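Local coordinates for protein tryptophan--tRNA ligase (Mycoplasma pneumoniae, PDB 2YY5) that catalyses the ATP-dependent attachment of tryptophan to tRNA(Trp), releasing AMP and diphosphate, and works as a homodimer, at residues G103-M108 against L161-D166. The protein carries 1 engineered substitution. Sequence-based numbering, arbitrary orientation.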
ATOM      1  N   GLY B 103     -14.510   7.201  -2.983  1.00 26.25           N
ATOM      2  CA  GLY B 103     -15.946   7.022  -2.881  1.00 25.95           C
ATOM      3  C   GLY B 103     -16.380   5.612  -2.544  1.00 25.69           C
ATOM      4  O   GLY B 103     -17.059   5.406  -1.547  1.00 29.74           O
ATOM      5  N   GLU B 104     -15.990   4.636  -3.358  1.00 26.39           N
ATOM      6  CA  GLU B 104     -16.388   3.257  -3.097  1.00 26.88           C
ATOM      7  C   GLU B 104     -15.836   2.725  -1.780  1.00 29.44           C
ATOM      8  O   GLU B 104     -16.467   1.885  -1.133  1.00 30.01           O
ATOM      9  CB  GLU B 104     -15.968   2.338  -4.256  1.00 19.18           C
ATOM     10  CG  GLU B 104     -14.485   2.328  -4.583  1.00 15.42           C
ATOM     11  CD  GLU B 104     -14.176   1.521  -5.842  1.00 22.06           C
ATOM     12  OE1 GLU B 104     -13.022   1.574  -6.320  1.00 20.91           O
ATOM     13  OE2 GLU B 104     -15.085   0.829  -6.353  1.00 20.00           O
ATOM     14  N   LEU B 105     -14.668   3.217  -1.375  1.00 26.14           N
ATOM     15  CA  LEU B 105     -14.070   2.760  -0.128  1.00 29.06           C
ATOM     16  C   LEU B 105     -14.755   3.388   1.079  1.00 31.58           C
ATOM     17  O   LEU B 105     -14.850   2.769   2.140  1.00 28.37           O
ATOM     18  CB  LEU B 105     -12.566   3.063  -0.117  1.00 27.50           C
ATOM     19  CG  LEU B 105     -11.730   2.250  -1.120  1.00 28.86           C
ATOM     20  CD1 LEU B 105     -10.316   2.806  -1.189  1.00 15.05           C
ATOM     21  CD2 LEU B 105     -11.721   0.771  -0.720  1.00 22.74           C
ATOM     22  N   GLN B 106     -15.258   4.609   0.907  1.00 33.29           N
ATOM     23  CA  GLN B 106     -15.935   5.322   1.991  1.00 32.14           C
ATOM     24  C   GLN B 106     -17.346   4.837   2.297  1.00 31.49           C
ATOM     25  O   GLN B 106     -17.844   5.027   3.404  1.00 26.32           O
ATOM     26  CB  GLN B 106     -15.957   6.812   1.685  1.00 31.77           C
ATOM     27  CG  GLN B 106     -14.590   7.438   1.782  1.00 37.85           C
ATOM     28  CD  GLN B 106     -14.586   8.897   1.402  1.00 42.48           C
ATOM     29  OE1 GLN B 106     -13.667   9.637   1.763  1.00 43.20           O
ATOM     30  NE2 GLN B 106     -15.607   9.324   0.658  1.00 30.34           N
ATOM     31  N   ARG B 107     -17.994   4.221   1.313  1.00 37.17           N
ATOM     32  CA  ARG B 107     -19.344   3.706   1.510  1.00 39.05           C
ATOM     33  C   ARG B 107     -19.326   2.318   2.154  1.00 40.31           C
ATOM     34  O   ARG B 107     -20.380   1.796   2.525  1.00 39.98           O
ATOM     35  CB  ARG B 107     -20.111   3.641   0.179  1.00 39.03           C
ATOM     36  CG  ARG B 107     -20.670   4.971  -0.320  1.00 42.79           C
ATOM     37  CD  ARG B 107     -19.588   5.812  -0.960  1.00 57.24           C
ATOM     38  NE  ARG B 107     -20.075   7.051  -1.565  1.00 65.25           N
ATOM     39  CZ  ARG B 107     -20.310   8.179  -0.898  1.00 72.30           C
ATOM     40  NH1 ARG B 107     -20.751   9.252  -1.544  1.00 75.21           N
ATOM     41  NH2 ARG B 107     -20.103   8.243   0.413  1.00 74.10           N
ATOM     42  N   MET B 108     -18.141   1.717   2.284  1.00 39.09           N
ATOM     43  CA  MET B 108     -18.039   0.390   2.898  1.00 35.64           C
ATOM     44  C   MET B 108     -18.636   0.453   4.303  1.00 35.23           C
ATOM     45  O   MET B 108     -18.276   1.313   5.107  1.00 39.10           O
ATOM     46  CB  MET B 108     -16.579  -0.070   2.969  1.00 30.21           C
ATOM     47  CG  MET B 108     -15.920  -0.349   1.623  1.00 33.45           C
ATOM     48  SD  MET B 108     -16.461  -1.882   0.823  1.00 36.19           S
ATOM     49  CE  MET B 108     -17.634  -1.245  -0.378  1.00 41.16           C
ATOM     50  N   LEU B 161     -16.108  -8.971  -0.867  1.00 14.22           N
ATOM     51  CA  LEU B 161     -16.057  -9.832  -2.036  1.00 17.42           C
ATOM     52  C   LEU B 161     -16.619  -9.101  -3.257  1.00 17.06           C
ATOM     53  O   LEU B 161     -16.121  -9.254  -4.369  1.00 25.72           O
ATOM     54  CB  LEU B 161     -16.814 -11.135  -1.780  1.00 14.66           C
ATOM     55  CG  LEU B 161     -15.859 -12.310  -1.524  1.00 23.59           C
ATOM     56  CD1 LEU B 161     -14.979 -12.500  -2.740  1.00 13.07           C
ATOM     57  CD2 LEU B 161     -14.987 -12.052  -0.292  1.00 18.18           C
ATOM     58  N   GLU B 162     -17.642  -8.287  -3.042  1.00 21.43           N
ATOM     59  CA  GLU B 162     -18.236  -7.521  -4.125  1.00 25.90           C
ATOM     60  C   GLU B 162     -17.244  -6.472  -4.641  1.00 25.64           C
ATOM     61  O   GLU B 162     -17.069  -6.339  -5.854  1.00 30.06           O
ATOM     62  CB  GLU B 162     -19.524  -6.844  -3.647  1.00 28.48           C
ATOM     63  CG  GLU B 162     -20.534  -7.818  -3.045  1.00 31.29           C
ATOM     64  CD  GLU B 162     -21.790  -7.132  -2.511  1.00 40.13           C
ATOM     65  OE1 GLU B 162     -21.672  -6.163  -1.723  1.00 37.62           O
ATOM     66  OE2 GLU B 162     -22.901  -7.572  -2.870  1.00 37.48           O
ATOM     67  N   LEU B 163     -16.591  -5.741  -3.731  1.00 20.36           N
ATOM     68  CA  LEU B 163     -15.616  -4.709  -4.116  1.00 22.28           C
ATOM     69  C   LEU B 163     -14.501  -5.376  -4.915  1.00 25.19           C
ATOM     70  O   LEU B 163     -13.999  -4.831  -5.903  1.00 21.29           O
ATOM     71  CB  LEU B 163     -15.002  -4.043  -2.874  1.00 23.97           C
ATOM     72  CG  LEU B 163     -14.463  -2.601  -2.942  1.00 28.85           C
ATOM     73  CD1 LEU B 163     -13.278  -2.458  -1.982  1.00 24.07           C
ATOM     74  CD2 LEU B 163     -14.032  -2.246  -4.352  1.00 26.77           C
ATOM     75  N   THR B 164     -14.129  -6.575  -4.479  1.00 21.95           N
ATOM     76  CA  THR B 164     -13.077  -7.329  -5.133  1.00 21.38           C
ATOM     77  C   THR B 164     -13.451  -7.733  -6.555  1.00 21.96           C
ATOM     78  O   THR B 164     -12.608  -7.737  -7.447  1.00 24.03           O
ATOM     79  CB  THR B 164     -12.728  -8.580  -4.330  1.00 16.33           C
ATOM     80  OG1 THR B 164     -12.259  -8.191  -3.035  1.00 11.80           O
ATOM     81  CG2 THR B 164     -11.652  -9.370  -5.034  1.00 12.71           C
ATOM     82  N   ARG B 165     -14.711  -8.081  -6.768  1.00 16.97           N
ATOM     83  CA  ARG B 165     -15.147  -8.461  -8.099  1.00 12.95           C
ATOM     84  C   ARG B 165     -15.265  -7.215  -8.970  1.00 15.39           C
ATOM     85  O   ARG B 165     -15.027  -7.273 -10.169  1.00 21.24           O
ATOM     86  CB  ARG B 165     -16.488  -9.189  -8.034  1.00  9.08           C
ATOM     87  CG  ARG B 165     -16.521 -10.304  -7.001  1.00 20.08           C
ATOM     88  CD  ARG B 165     -17.749 -11.168  -7.173  1.00 22.04           C
ATOM     89  NE  ARG B 165     -17.672 -11.928  -8.412  1.00 30.49           N
ATOM     90  CZ  ARG B 165     -18.723 -12.360  -9.092  1.00 32.88           C
ATOM     91  NH1 ARG B 165     -18.549 -13.046 -10.215  1.00 32.42           N
ATOM     92  NH2 ARG B 165     -19.944 -12.096  -8.655  1.00 42.46           N
ATOM     93  N   ASP B 166     -15.630  -6.083  -8.376  1.00 20.42           N
ATOM     94  CA  ASP B 166     -15.748  -4.851  -9.154  1.00 21.68           C
ATOM     95  C   ASP B 166     -14.368  -4.411  -9.636  1.00 23.25           C
ATOM     96  O   ASP B 166     -14.213  -3.961 -10.772  1.00 25.81           O
ATOM     97  CB  ASP B 166     -16.389  -3.723  -8.330  1.00 23.74           C
ATOM     98  CG  ASP B 166     -17.809  -4.044  -7.897  1.00 30.10           C
ATOM     99  OD1 ASP B 166     -18.446  -4.908  -8.548  1.00 31.09           O
ATOM    100  OD2 ASP B 166     -18.292  -3.426  -6.915  1.00 27.61           O
TER
HETATM  101  O   HOH W   1     -17.552  -0.122  -6.434  1.00 35.27           O
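The carboxylate of Glu104 turns one face to Leu163. Methyl CD2 of Leu163 sits over that face, 4.1 Å from Glu104 CD. It is also 3.8 Å from Glu104 OE2, a plain van der Waals approach. The polar partners come to the oxygens instead. A water donates to Glu104 OE2 at 2.6 Å, and Arg170, further along the helix of Leu163, forms a salt bridge with the same oxygen. Glu104 OE1 accepts the backbone N-H of Asn101. Together these partners should fix the rotation of the group. The same water donates a second, weak bond to Asp166 OD2 at 3.4 Å. The two acid oxygens, Glu104 OE2 and Asp166 OD2, are 5.4 Å apart; the water and Arg170 probably ease their mutual repulsion.

Helix 158-175 is the crossover helix between parallel strands 150-152 and 183-185, a beta-alpha-beta unit in the second half of the class I Rossmann-type catalytic domain. The short helix 102-106 belongs to the region inserted between the two halves of that domain.

Leu163 is the centre of the contact. Its CG is anti to the backbone N (chi1 -153°), and its two methyls reach different partners. While CD2 covers the carboxylate, CD1 meets Leu105 CD2 at 3.8 Å. The side chains of Leu163 and Leu105 cross at about a right angle. Met108 adds its sulfur, with SD 4.3 Å from Leu163 CD1. Met108 is the N-cap residue of the next helix, 109-115. Its side chain lies about 11 Å from the bound tryptophanyl-adenylate analogue. Leu105 also packs on Leu133 and Pro136 of helix 131-144, and on Thr130 of the second subunit.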